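Local atomic coordinates of capsular polysaccharide export system protein KpsC (Thermosulfurimonas dismutans, PDB entry 6MGB), a protein that transfers Kdo in beta(2,4) linkage, probably from CMP-Kdo, in building the conserved glycolipid anchor of Gram-negative bacterial capsules. Residues L160-T165 with V245-G250; Q164-M169 with K211-R216; Y198-P203 with K224-E229; F239-T244 with E259-G264. All blocks are in the same frame, centred on the assembly; numbering follows the deposited sequence. Where two conformers were deposited one is given.

Overall arrangement
Contacts 1, 3 and 4 all reach the same six-stranded parallel sheet: strand 158-162 lies between 196-200 and 241-244, with 224-226 outermost beyond 196-200, and 259-262 beyond 241-244. Contacts 1 and 3, centres about 11 Å apart, both touch the bound CMP, which they hold at the C-terminal ends of parallel strands, as is typical of GT-B glycosyltransferases. Contact 2 shares Gln164 and Thr165 with contact 1, their centres about 10 Å apart, and joins the loops that follow strand 158-162 and helix 203-206; Asp163 OD1 receives Leu214 N at 2.8 Å. Contacts 1 and 4 have centres about 9 Å apart, and Leu160 O meets Tyr243 N at 2.8 Å.

Contact 1. Residues L160-T165 with V245-G250. With C5P (cytidine-5'-monophosphate), chain D.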
# COMPACT_ATOMS: atom_id res chain seq x y z
N LEU A 160 -5.61 -18.88 -0.35
CA LEU A 160 -5.60 -17.87 0.70
C LEU A 160 -6.45 -16.68 0.28
O LEU A 160 -6.28 -16.14 -0.82
CB LEU A 160 -4.17 -17.40 1.01
CG LEU A 160 -4.04 -16.40 2.16
CD1 LEU A 160 -4.48 -17.02 3.47
CD2 LEU A 160 -2.62 -15.88 2.26
N LEU A 161 -7.36 -16.27 1.17
CA LEU A 161 -8.15 -15.06 1.00
C LEU A 161 -7.63 -13.99 1.96
O LEU A 161 -7.42 -14.28 3.14
CB LEU A 161 -9.63 -15.33 1.25
CG LEU A 161 -10.45 -16.00 0.14
CD1 LEU A 161 -9.74 -17.21 -0.45
CD2 LEU A 161 -11.81 -16.40 0.68
N ILE A 162 -7.42 -12.79 1.45
CA ILE A 162 -6.88 -11.68 2.23
C ILE A 162 -8.05 -10.83 2.71
O ILE A 162 -8.85 -10.33 1.91
CB ILE A 162 -5.89 -10.84 1.41
CG1 ILE A 162 -4.71 -11.71 0.96
CG2 ILE A 162 -5.39 -9.64 2.23
CD1 ILE A 162 -3.76 -11.03 0.01
N ASP A 163 -8.15 -10.66 4.03
CA ASP A 163 -9.16 -9.77 4.60
C ASP A 163 -8.55 -8.39 4.81
O ASP A 163 -7.33 -8.22 4.89
CB ASP A 163 -9.69 -10.33 5.92
CG ASP A 163 -11.02 -9.70 6.33
OD1 ASP A 163 -11.69 -9.10 5.47
OD2 ASP A 163 -11.39 -9.81 7.52
N GLN A 164 -9.42 -7.38 4.89
CA GLN A 164 -9.00 -6.00 5.04
C GLN A 164 -9.77 -5.36 6.19
O GLN A 164 -10.64 -5.98 6.81
CB GLN A 164 -9.20 -5.23 3.73
CG GLN A 164 -8.20 -5.62 2.66
CD GLN A 164 -8.54 -5.06 1.30
OE1 GLN A 164 -8.89 -5.80 0.38
NE2 GLN A 164 -8.45 -3.74 1.16
N THR A 165 -9.42 -4.12 6.50
CA THR A 165 -10.03 -3.39 7.60
C THR A 165 -11.25 -2.62 7.10
O THR A 165 -11.21 -2.01 6.03
CB THR A 165 -9.04 -2.41 8.24
OG1 THR A 165 -8.69 -1.40 7.29
CG2 THR A 165 -7.79 -3.14 8.70
N VAL A 245 -9.25 -8.19 -2.62
CA VAL A 245 -10.04 -7.11 -3.19
C VAL A 245 -9.09 -5.99 -3.60
O VAL A 245 -8.94 -5.69 -4.79
CB VAL A 245 -11.11 -6.60 -2.21
CG1 VAL A 245 -11.82 -5.37 -2.78
CG2 VAL A 245 -12.12 -7.69 -1.89
N SER A 246 -8.41 -5.38 -2.61
CA SER A 246 -7.53 -4.26 -2.90
C SER A 246 -6.36 -4.14 -1.92
O SER A 246 -5.74 -3.07 -1.86
CB SER A 246 -8.32 -2.95 -2.87
OG SER A 246 -8.84 -2.70 -1.58
N SER A 247 -6.02 -5.19 -1.18
CA SER A 247 -5.00 -5.09 -0.15
C SER A 247 -3.60 -4.98 -0.74
O SER A 247 -3.30 -5.57 -1.78
CB SER A 247 -5.07 -6.31 0.77
OG SER A 247 -4.01 -6.30 1.71
N GLN A 248 -2.74 -4.22 -0.06
CA GLN A 248 -1.33 -4.19 -0.43
C GLN A 248 -0.70 -5.58 -0.33
O GLN A 248 0.29 -5.86 -1.01
CB GLN A 248 -0.57 -3.21 0.46
CG GLN A 248 0.94 -3.16 0.20
CD GLN A 248 1.66 -2.20 1.12
OE1 GLN A 248 1.06 -1.27 1.67
NE2 GLN A 248 2.95 -2.41 1.30
N MET A 249 -1.26 -6.45 0.51
CA MET A 249 -0.72 -7.80 0.63
C MET A 249 -0.83 -8.57 -0.68
O MET A 249 -0.08 -9.53 -0.89
CB MET A 249 -1.43 -8.54 1.76
CG MET A 249 -0.83 -9.90 2.09
SD MET A 249 -1.45 -10.55 3.65
CE MET A 249 -0.71 -12.18 3.65
N GLY A 250 -1.75 -8.17 -1.56
CA GLY A 250 -1.79 -8.76 -2.89
C GLY A 250 -0.54 -8.48 -3.69
O GLY A 250 -0.04 -9.35 -4.41
O3P C5P D . -3.47 -2.68 2.22
P C5P D . -3.71 -3.27 3.59
O1P C5P D . -4.86 -4.27 3.50
O2P C5P D . -3.97 -2.33 4.75
O5' C5P D . -2.40 -4.11 3.93
C5' C5P D . -1.25 -3.49 4.50
C4' C5P D . -0.21 -4.53 4.84
O4' C5P D . -0.65 -5.28 6.00
C3' C5P D . 0.03 -5.59 3.78
O3' C5P D . 0.94 -5.17 2.78
C2' C5P D . 0.53 -6.78 4.59
O2' C5P D . 1.91 -6.66 4.89
C1' C5P D . -0.27 -6.63 5.88
N1 C5P D . -1.51 -7.46 5.87
C2 C5P D . -1.55 -8.77 6.60
N3 C5P D . -2.81 -9.59 6.57
C4 C5P D . -3.99 -9.13 5.85
C5 C5P D . -3.95 -7.82 5.13
C6 C5P D . -2.69 -7.00 5.15
O2 C5P D . -0.60 -9.15 7.18
N4 C5P D . -5.21 -9.93 5.83
O HOH W 1 -8.32 -8.45 0.12
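Gln164 reaches across to Ser246 with both ends of its amide, at the strand-end nucleotide site of a GT-B domain. Its OE1 accepts Ser246 N at 3.1 Å, the donor tilted 24° from the carbonyl plane, while NE2 gives an almost straight bond of 3.0 Å to Ser246 OG, which lies close to the amide plane. Two such bonds fix the rotation of the amide, and Asp168 and Ser170 extend the network as further partners of NE2 and of the serine hydroxyl. The chain of Gln164 runs extended beyond CG, with CG anti to the carbonyl carbon (chi1 -72°), and this carries the amide over to the 245-250 turn. A water donates to both Ile162 O and Gln164 OE1 and accepts from Val245 N, satisfying polar atoms where the strand ends.

Next to these bonds, the branches of Ile162 divide their work. CG2 packs against Ser247 CB, and CD1 meets Met249 CG at 3.8 Å, the two side chains crossing at a slant. Met249 is extended throughout, its CG anti to the backbone N (chi1 -173°), which brings its sulfur over one face of the cytosine, SD 3.4 Å from N3 of CMP.

Asp163 O receives the cytosine amino group N4. At the other end of the nucleotide, Gln248 N donates to phosphate O3P from the first turn of helix 248-255, an arrangement in which the helix dipole would be expected to favour the anion. Ser247 OG, the N-cap, accepts Met249 N. The same Ser247 OG donates to O1P of CMP at 2.8 Å.

Contact 2. Residues Q164-M169 with K211-R216; sequences QTYGDM and KGYLAR
Tyr166 N donates to Lys211 O at 2.7 Å in a practically straight bond (177°). It is the firm half of a single beta bridge that pairs Thr165 with Gly212; the other half, Tyr213 N to Gln164 O, is long and weak. CA-H...O contacts accompany the pair, with Gly212 CA 3.3 Å from Gln164 O. The principle at work is that two loops can be joined by an isolated bridge without either becoming a strand.

Beyond the bridge, Thr165 to Asp168 form a type II beta turn closed by Asp168 N to Thr165 O. Asp168 also receives Gln164 NE2 on OD2 at 2.9 Å, from above the carboxylate plane, while its OD1 caps Ser170 N.

Tyr213 carries the packing. With CG anti to the carbonyl carbon (chi1 -62°), the ring runs alongside the turn: CE2 comes within 3.1 Å of Thr165 O, and OH takes a weak bond from Gly167 N. The Tyr166 side chain crosses that of Tyr213 at about a right angle, Tyr166 CD1 lying 3.7 Å from Tyr213 CE1, with the ring planes inclined at 37°.

Asp163 binds the amides of Leu214 and Ala215, joining this pair of loops to the end of strand 158-162. Tyr213 stacks on Phe181 of helix 180-191 and touches Val171 of helix 169-172, while Thr165 packs on His202 just before helix 203-206.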
# COMPACT_ATOMS: atom_id res chain seq x y z
N GLN A 164 -9.42 -7.38 4.89
CA GLN A 164 -9.00 -6.00 5.04
C GLN A 164 -9.77 -5.36 6.19
O GLN A 164 -10.64 -5.98 6.81
CB GLN A 164 -9.20 -5.23 3.73
CG GLN A 164 -8.20 -5.62 2.66
CD GLN A 164 -8.54 -5.06 1.30
OE1 GLN A 164 -8.89 -5.80 0.38
NE2 GLN A 164 -8.45 -3.74 1.16
N THR A 165 -9.42 -4.12 6.50
CA THR A 165 -10.03 -3.39 7.60
C THR A 165 -11.25 -2.62 7.10
O THR A 165 -11.21 -2.01 6.03
CB THR A 165 -9.04 -2.41 8.24
OG1 THR A 165 -8.69 -1.40 7.29
CG2 THR A 165 -7.79 -3.14 8.70
N TYR A 166 -12.32 -2.64 7.88
CA TYR A 166 -13.50 -1.89 7.50
C TYR A 166 -13.17 -0.40 7.47
O TYR A 166 -12.49 0.12 8.36
CB TYR A 166 -14.66 -2.16 8.45
CG TYR A 166 -15.94 -1.59 7.92
CD1 TYR A 166 -16.81 -2.35 7.15
CD2 TYR A 166 -16.27 -0.27 8.15
CE1 TYR A 166 -17.97 -1.81 6.65
CE2 TYR A 166 -17.43 0.28 7.66
CZ TYR A 166 -18.27 -0.49 6.90
OH TYR A 166 -19.43 0.07 6.42
N GLY A 167 -13.66 0.28 6.44
CA GLY A 167 -13.35 1.68 6.22
C GLY A 167 -12.15 1.92 5.32
O GLY A 167 -11.82 3.08 5.06
N ASP A 168 -11.49 0.86 4.85
CA ASP A 168 -10.35 0.97 3.96
C ASP A 168 -10.76 1.66 2.66
O ASP A 168 -11.52 1.09 1.88
CB ASP A 168 -9.76 -0.41 3.69
CG ASP A 168 -8.45 -0.37 2.93
OD1 ASP A 168 -8.06 0.72 2.46
OD2 ASP A 168 -7.81 -1.43 2.82
N MET A 169 -10.26 2.88 2.43
CA MET A 169 -10.65 3.63 1.24
C MET A 169 -10.25 2.92 -0.05
O MET A 169 -10.86 3.18 -1.09
CB MET A 169 -10.03 5.03 1.26
CG MET A 169 -10.51 5.93 2.39
SD MET A 169 -12.27 6.34 2.32
CE MET A 169 -12.44 7.05 0.68
N LYS A 211 -12.43 -3.42 12.74
CA LYS A 211 -13.20 -4.58 12.34
C LYS A 211 -12.86 -4.95 10.90
O LYS A 211 -12.37 -4.12 10.12
CB LYS A 211 -14.70 -4.31 12.47
CG LYS A 211 -15.14 -4.02 13.91
CD LYS A 211 -16.53 -3.41 13.97
CE LYS A 211 -16.95 -3.13 15.41
NZ LYS A 211 -17.03 -4.38 16.22
N GLY A 212 -13.11 -6.21 10.55
CA GLY A 212 -12.79 -6.74 9.24
C GLY A 212 -14.05 -7.07 8.44
O GLY A 212 -15.16 -7.11 8.96
N TYR A 213 -13.84 -7.30 7.15
CA TYR A 213 -14.94 -7.70 6.28
C TYR A 213 -15.24 -9.19 6.43
O TYR A 213 -16.32 -9.57 6.88
CB TYR A 213 -14.61 -7.36 4.82
CG TYR A 213 -14.41 -5.88 4.55
CD1 TYR A 213 -15.48 -5.05 4.27
CD2 TYR A 213 -13.13 -5.33 4.55
CE1 TYR A 213 -15.30 -3.70 4.02
CE2 TYR A 213 -12.94 -3.98 4.30
CZ TYR A 213 -14.02 -3.17 4.03
OH TYR A 213 -13.83 -1.84 3.77
N LEU A 214 -14.28 -10.04 6.06
CA LEU A 214 -14.47 -11.48 6.18
C LEU A 214 -14.45 -11.92 7.63
O LEU A 214 -15.10 -12.92 7.98
CB LEU A 214 -13.39 -12.22 5.39
CG LEU A 214 -13.39 -11.99 3.88
CD1 LEU A 214 -12.12 -12.55 3.26
CD2 LEU A 214 -14.62 -12.61 3.24
N ALA A 215 -13.74 -11.20 8.50
CA ALA A 215 -13.62 -11.61 9.89
C ALA A 215 -14.96 -11.56 10.61
O ALA A 215 -15.17 -12.30 11.58
CB ALA A 215 -12.60 -10.72 10.61
N ARG A 216 -15.88 -10.71 10.15
CA ARG A 216 -17.20 -10.59 10.77
C ARG A 216 -18.23 -11.54 10.18
O ARG A 216 -19.31 -11.70 10.76
CB ARG A 216 -17.73 -9.16 10.62
CG ARG A 216 -16.79 -8.09 11.15
CD ARG A 216 -16.64 -8.10 12.65
NE ARG A 216 -17.85 -7.70 13.36
CZ ARG A 216 -17.89 -7.42 14.66
NH1 ARG A 216 -16.77 -7.51 15.37
NH2 ARG A 216 -19.03 -7.07 15.26

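Contact 3. Residues Y198-P203 with K224-E229; sequences YVKVHP and KVIREE. With C5P (cytidine-5'-monophosphate), chain D.
Lys200 and Ile226 meet where two parallel strands end beside the nucleotide, Lys200 CD 4.0 Å from Ile226 CG2 as the side chains cross at about a right angle. Bends at chi2 (50°) and chi4 (52°) fold the lysine back, letting its amino group reach both its own strand end and the base. Lys200 NZ donates to cytosine N3 of CMP at 3.2 Å, and also to Val201 O; the bond from cytosine N4 to Lys200 O is weak. His202 NE2 donates to phosphate O2P, and Pro203 CD covers part of the histidine ring.

Behind this first shell, Val201 N donates to Ile226 O, Ile226 N to Val199 O at 2.6 Å, and Val199 N to Lys224 O. The axes of the two short strand segments approach to 4.6 Å at an angle of 20°. The Lys224 chain passes obliquely by the Tyr198 ring, its CD 3.3 Å from Tyr198 CE2. On the side of Val199 and Val225, Val201 CG2 packs against Val225 CG1 at 3.6 Å and lies over the Arg227 guanidinium.

Farther out, Glu196 holds the Tyr198 hydroxyl, His202 ND1 caps Glu204 N, and Glu229 OE1, near Pro203 CB, pairs with Arg143.

Strand 196-200, helix 203-206 and strand 224-226 thus form a beta-alpha-beta crossover, with CMP bound at the strand-to-helix turn, as is usual in Rossmann-like GT-B domains.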
# COMPACT_ATOMS: atom_id res chain seq x y z
N TYR A 198 -8.34 -20.77 3.40
CA TYR A 198 -7.80 -20.01 4.52
C TYR A 198 -8.11 -18.53 4.33
O TYR A 198 -8.02 -18.00 3.21
CB TYR A 198 -6.29 -20.21 4.65
CG TYR A 198 -5.89 -21.59 5.10
CD1 TYR A 198 -5.76 -22.63 4.19
CD2 TYR A 198 -5.62 -21.86 6.44
CE1 TYR A 198 -5.39 -23.90 4.60
CE2 TYR A 198 -5.25 -23.12 6.86
CZ TYR A 198 -5.13 -24.13 5.93
OH TYR A 198 -4.76 -25.40 6.34
N VAL A 199 -8.47 -17.87 5.43
CA VAL A 199 -8.71 -16.43 5.46
C VAL A 199 -7.73 -15.81 6.44
O VAL A 199 -7.67 -16.23 7.61
CB VAL A 199 -10.16 -16.11 5.86
CG1 VAL A 199 -10.36 -14.60 6.03
CG2 VAL A 199 -11.14 -16.66 4.84
N LYS A 200 -6.97 -14.82 5.99
CA LYS A 200 -6.00 -14.13 6.84
C LYS A 200 -6.62 -12.81 7.30
O LYS A 200 -6.88 -11.92 6.48
CB LYS A 200 -4.69 -13.89 6.10
CG LYS A 200 -3.66 -13.09 6.90
CD LYS A 200 -3.48 -13.65 8.30
CE LYS A 200 -2.31 -13.02 9.03
NZ LYS A 200 -2.36 -11.53 9.03
N VAL A 201 -6.85 -12.70 8.61
CA VAL A 201 -7.39 -11.47 9.18
C VAL A 201 -6.30 -10.40 9.21
O VAL A 201 -5.11 -10.69 9.41
CB VAL A 201 -7.95 -11.74 10.58
CG1 VAL A 201 -8.40 -10.45 11.25
CG2 VAL A 201 -9.11 -12.73 10.50
N HIS A 202 -6.72 -9.15 9.03
CA HIS A 202 -5.78 -8.04 8.97
C HIS A 202 -5.19 -7.78 10.35
O HIS A 202 -5.89 -7.88 11.36
CB HIS A 202 -6.50 -6.79 8.45
CG HIS A 202 -5.59 -5.67 8.07
ND1 HIS A 202 -4.97 -4.86 9.00
CD2 HIS A 202 -5.21 -5.19 6.86
CE1 HIS A 202 -4.24 -3.95 8.38
NE2 HIS A 202 -4.37 -4.13 7.08
N PRO A 203 -3.89 -7.44 10.44
CA PRO A 203 -3.29 -7.25 11.77
C PRO A 203 -3.98 -6.20 12.62
O PRO A 203 -4.08 -6.37 13.84
CB PRO A 203 -1.84 -6.86 11.45
CG PRO A 203 -1.83 -6.48 10.00
CD PRO A 203 -2.89 -7.32 9.37
N LYS A 224 -10.82 -21.99 7.39
CA LYS A 224 -9.88 -21.74 8.48
C LYS A 224 -9.54 -20.26 8.47
O LYS A 224 -8.88 -19.76 7.55
CB LYS A 224 -8.65 -22.62 8.31
CG LYS A 224 -8.99 -24.10 8.30
CD LYS A 224 -7.82 -24.97 7.87
CE LYS A 224 -8.21 -26.44 7.82
NZ LYS A 224 -9.35 -26.68 6.89
N VAL A 225 -9.99 -19.55 9.50
CA VAL A 225 -9.77 -18.11 9.63
C VAL A 225 -8.56 -17.90 10.52
O VAL A 225 -8.55 -18.31 11.69
CB VAL A 225 -11.01 -17.41 10.21
CG1 VAL A 225 -10.76 -15.92 10.38
CG2 VAL A 225 -12.21 -17.65 9.31
N ILE A 226 -7.53 -17.27 9.96
CA ILE A 226 -6.24 -17.14 10.62
C ILE A 226 -6.23 -15.82 11.39
O ILE A 226 -6.30 -14.74 10.79
CB ILE A 226 -5.08 -17.21 9.62
CG1 ILE A 226 -5.14 -18.52 8.83
CG2 ILE A 226 -3.74 -17.07 10.33
CD1 ILE A 226 -4.15 -18.61 7.69
N ARG A 227 -6.13 -15.91 12.71
CA ARG A 227 -6.02 -14.74 13.57
C ARG A 227 -4.68 -14.70 14.30
O ARG A 227 -4.48 -13.83 15.16
CB ARG A 227 -7.18 -14.70 14.57
CG ARG A 227 -8.52 -15.02 13.93
CD ARG A 227 -9.66 -14.83 14.91
NE ARG A 227 -10.30 -13.52 14.75
CZ ARG A 227 -11.41 -13.31 14.05
NH1 ARG A 227 -11.90 -12.08 13.96
NH2 ARG A 227 -12.04 -14.31 13.44
N GLU A 228 -3.77 -15.61 13.99
CA GLU A 228 -2.40 -15.51 14.47
C GLU A 228 -1.64 -14.49 13.63
O GLU A 228 -1.86 -14.36 12.42
CB GLU A 228 -1.70 -16.87 14.41
CG GLU A 228 -2.31 -17.91 15.33
CD GLU A 228 -1.50 -19.19 15.39
OE1 GLU A 228 -2.05 -20.27 15.09
OE2 GLU A 228 -0.30 -19.11 15.75
N GLU A 229 -0.74 -13.77 14.28
CA GLU A 229 -0.03 -12.67 13.64
C GLU A 229 1.23 -13.19 12.94
O GLU A 229 2.36 -12.96 13.35
CB GLU A 229 0.30 -11.60 14.67
CG GLU A 229 0.70 -10.28 14.05
CD GLU A 229 0.09 -9.12 14.80
OE1 GLU A 229 -0.25 -8.11 14.15
OE2 GLU A 229 -0.04 -9.21 16.04
O3P C5P D . -3.47 -2.68 2.22
P C5P D . -3.71 -3.27 3.59
O1P C5P D . -4.86 -4.27 3.50
O2P C5P D . -3.97 -2.33 4.75
O5' C5P D . -2.40 -4.11 3.93
C5' C5P D . -1.25 -3.49 4.50
C4' C5P D . -0.21 -4.53 4.84
O4' C5P D . -0.65 -5.28 6.00
C3' C5P D . 0.03 -5.59 3.78
O3' C5P D . 0.94 -5.17 2.78
C2' C5P D . 0.53 -6.78 4.59
O2' C5P D . 1.91 -6.66 4.89
C1' C5P D . -0.27 -6.63 5.88
N1 C5P D . -1.51 -7.46 5.87
C2 C5P D . -1.55 -8.77 6.60
N3 C5P D . -2.81 -9.59 6.57
C4 C5P D . -3.99 -9.13 5.85
C5 C5P D . -3.95 -7.82 5.13
C6 C5P D . -2.69 -7.00 5.15
O2 C5P D . -0.60 -9.15 7.18
N4 C5P D . -5.21 -9.93 5.83

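Contact 4. Residues F239-T244 with E259-G264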
# COMPACT_ATOMS: atom_id res chain seq x y z
N PHE A 239 1.24 -20.79 -0.25
CA PHE A 239 0.14 -20.81 -1.20
C PHE A 239 0.67 -20.50 -2.59
O PHE A 239 1.72 -19.87 -2.76
CB PHE A 239 -0.96 -19.81 -0.82
CG PHE A 239 -1.57 -20.06 0.54
CD1 PHE A 239 -2.72 -20.82 0.67
CD2 PHE A 239 -0.98 -19.53 1.68
CE1 PHE A 239 -3.28 -21.05 1.91
CE2 PHE A 239 -1.54 -19.76 2.92
CZ PHE A 239 -2.68 -20.52 3.04
N ASP A 240 -0.07 -20.95 -3.60
CA ASP A 240 0.17 -20.57 -4.98
C ASP A 240 -0.82 -19.55 -5.50
O ASP A 240 -0.48 -18.77 -6.40
CB ASP A 240 0.13 -21.81 -5.89
CG ASP A 240 1.21 -22.82 -5.56
OD1 ASP A 240 2.30 -22.40 -5.12
OD2 ASP A 240 0.96 -24.03 -5.73
N ARG A 241 -2.04 -19.53 -4.95
CA ARG A 241 -3.13 -18.71 -5.46
C ARG A 241 -3.68 -17.86 -4.33
O ARG A 241 -4.06 -18.39 -3.28
CB ARG A 241 -4.22 -19.59 -6.06
CG ARG A 241 -5.46 -18.85 -6.53
CD ARG A 241 -6.41 -19.78 -7.25
NE ARG A 241 -5.94 -20.12 -8.59
CZ ARG A 241 -6.52 -21.01 -9.39
NH1 ARG A 241 -7.59 -21.67 -8.99
NH2 ARG A 241 -6.02 -21.24 -10.60
N ILE A 242 -3.74 -16.55 -4.55
CA ILE A 242 -4.18 -15.59 -3.54
C ILE A 242 -5.39 -14.84 -4.06
O ILE A 242 -5.46 -14.50 -5.24
CB ILE A 242 -3.05 -14.59 -3.18
CG1 ILE A 242 -1.73 -15.33 -2.92
CG2 ILE A 242 -3.44 -13.75 -1.98
CD1 ILE A 242 -1.80 -16.36 -1.81
N TYR A 243 -6.35 -14.59 -3.17
CA TYR A 243 -7.55 -13.82 -3.47
C TYR A 243 -7.54 -12.53 -2.66
O TYR A 243 -7.34 -12.57 -1.44
CB TYR A 243 -8.82 -14.62 -3.17
CG TYR A 243 -9.10 -15.74 -4.13
CD1 TYR A 243 -8.42 -16.95 -4.04
CD2 TYR A 243 -10.07 -15.61 -5.12
CE1 TYR A 243 -8.69 -17.99 -4.91
CE2 TYR A 243 -10.34 -16.64 -6.00
CZ TYR A 243 -9.65 -17.83 -5.89
OH TYR A 243 -9.92 -18.85 -6.77
N THR A 244 -7.77 -11.40 -3.32
CA THR A 244 -7.77 -10.11 -2.65
C THR A 244 -8.71 -9.15 -3.37
O THR A 244 -8.95 -9.28 -4.58
CB THR A 244 -6.36 -9.50 -2.60
OG1 THR A 244 -6.36 -8.35 -1.73
CG2 THR A 244 -5.89 -9.08 -3.99
N GLU A 259 0.05 -16.32 -7.94
CA GLU A 259 -1.10 -15.95 -8.76
C GLU A 259 -2.06 -15.13 -7.90
O GLU A 259 -2.57 -15.63 -6.89
CB GLU A 259 -1.79 -17.19 -9.31
CG GLU A 259 -3.01 -16.89 -10.17
CD GLU A 259 -3.67 -18.15 -10.70
OE1 GLU A 259 -3.72 -19.15 -9.96
OE2 GLU A 259 -4.14 -18.14 -11.86
N VAL A 260 -2.30 -13.89 -8.30
CA VAL A 260 -3.09 -12.95 -7.51
C VAL A 260 -4.37 -12.65 -8.27
O VAL A 260 -4.34 -12.12 -9.39
CB VAL A 260 -2.31 -11.66 -7.21
CG1 VAL A 260 -3.17 -10.66 -6.46
CG2 VAL A 260 -1.06 -11.99 -6.40
N ILE A 261 -5.51 -12.98 -7.66
CA ILE A 261 -6.82 -12.77 -8.25
C ILE A 261 -7.44 -11.56 -7.55
O ILE A 261 -7.76 -11.62 -6.36
CB ILE A 261 -7.70 -14.02 -8.12
CG1 ILE A 261 -6.95 -15.24 -8.66
CG2 ILE A 261 -9.02 -13.82 -8.87
CD1 ILE A 261 -7.67 -16.56 -8.48
N CYS A 262 -7.59 -10.47 -8.30
CA CYS A 262 -8.03 -9.19 -7.75
C CYS A 262 -9.51 -8.98 -8.05
O CYS A 262 -9.93 -9.07 -9.21
CB CYS A 262 -7.22 -8.03 -8.32
SG CYS A 262 -5.46 -8.06 -7.92
N PHE A 263 -10.28 -8.67 -7.01
CA PHE A 263 -11.70 -8.36 -7.17
C PHE A 263 -11.99 -6.87 -7.14
O PHE A 263 -13.09 -6.46 -7.54
CB PHE A 263 -12.51 -9.08 -6.09
CG PHE A 263 -12.60 -10.56 -6.32
CD1 PHE A 263 -11.47 -11.35 -6.25
CD2 PHE A 263 -13.81 -11.15 -6.63
CE1 PHE A 263 -11.54 -12.71 -6.47
CE2 PHE A 263 -13.89 -12.51 -6.84
CZ PHE A 263 -12.76 -13.29 -6.77
N GLY A 264 -11.04 -6.05 -6.68
CA GLY A 264 -11.04 -4.63 -6.91
C GLY A 264 -9.97 -4.23 -7.91
O GLY A 264 -9.39 -5.07 -8.61
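Arg241-Thr244 and Glu259-Cys262 pair as parallel strands of the nucleotide-binding sheet, joined by helix 248-255 in a beta-alpha-beta unit. The pairing shows how a parallel register is set: every second residue, Ile242 and then Thr244, uses both its N and its O toward the neighbouring strand, as in Ile242 N to Glu259 O (2.8 Å) followed by Ile261 N to Ile242 O. Asp240 O receives Glu259 N at the start, and Phe263 N closes the far end on Thr244 O.

On one face, Arg241 and Glu259 run side by side. A bend at chi3 (-75°) turns the guanidinium edge to the acid, and Arg241 NE (2.8 Å) and NH2 (3.2 Å) both donate to Glu259 OE1. They come from the same face of the carboxylate, whose plane is 53° from that of the guanidinium. Next along, Ile261 CD1 lies over the Tyr243 ring in a CH-pi contact, 3.9 Å from its centroid, and also touches Arg241 CD. Phe263 CE1 meets the edge of that ring at Tyr243 CD2, and Asn192 holds the phenol OH.

On the opposite face, toward helix 248-255, Thr244 CG2 packs on Val260 CG1 and Cys262 SG, while Thr244 OG1 accepts Ser247 N near the phosphate-binding turn.

With Arg275 on Glu259 OE2 and Asn192 on Arg241 NH1, both charged groups have further partners, so the ion pair probably belongs to a wider polar network bordering an otherwise largely apolar strand pair.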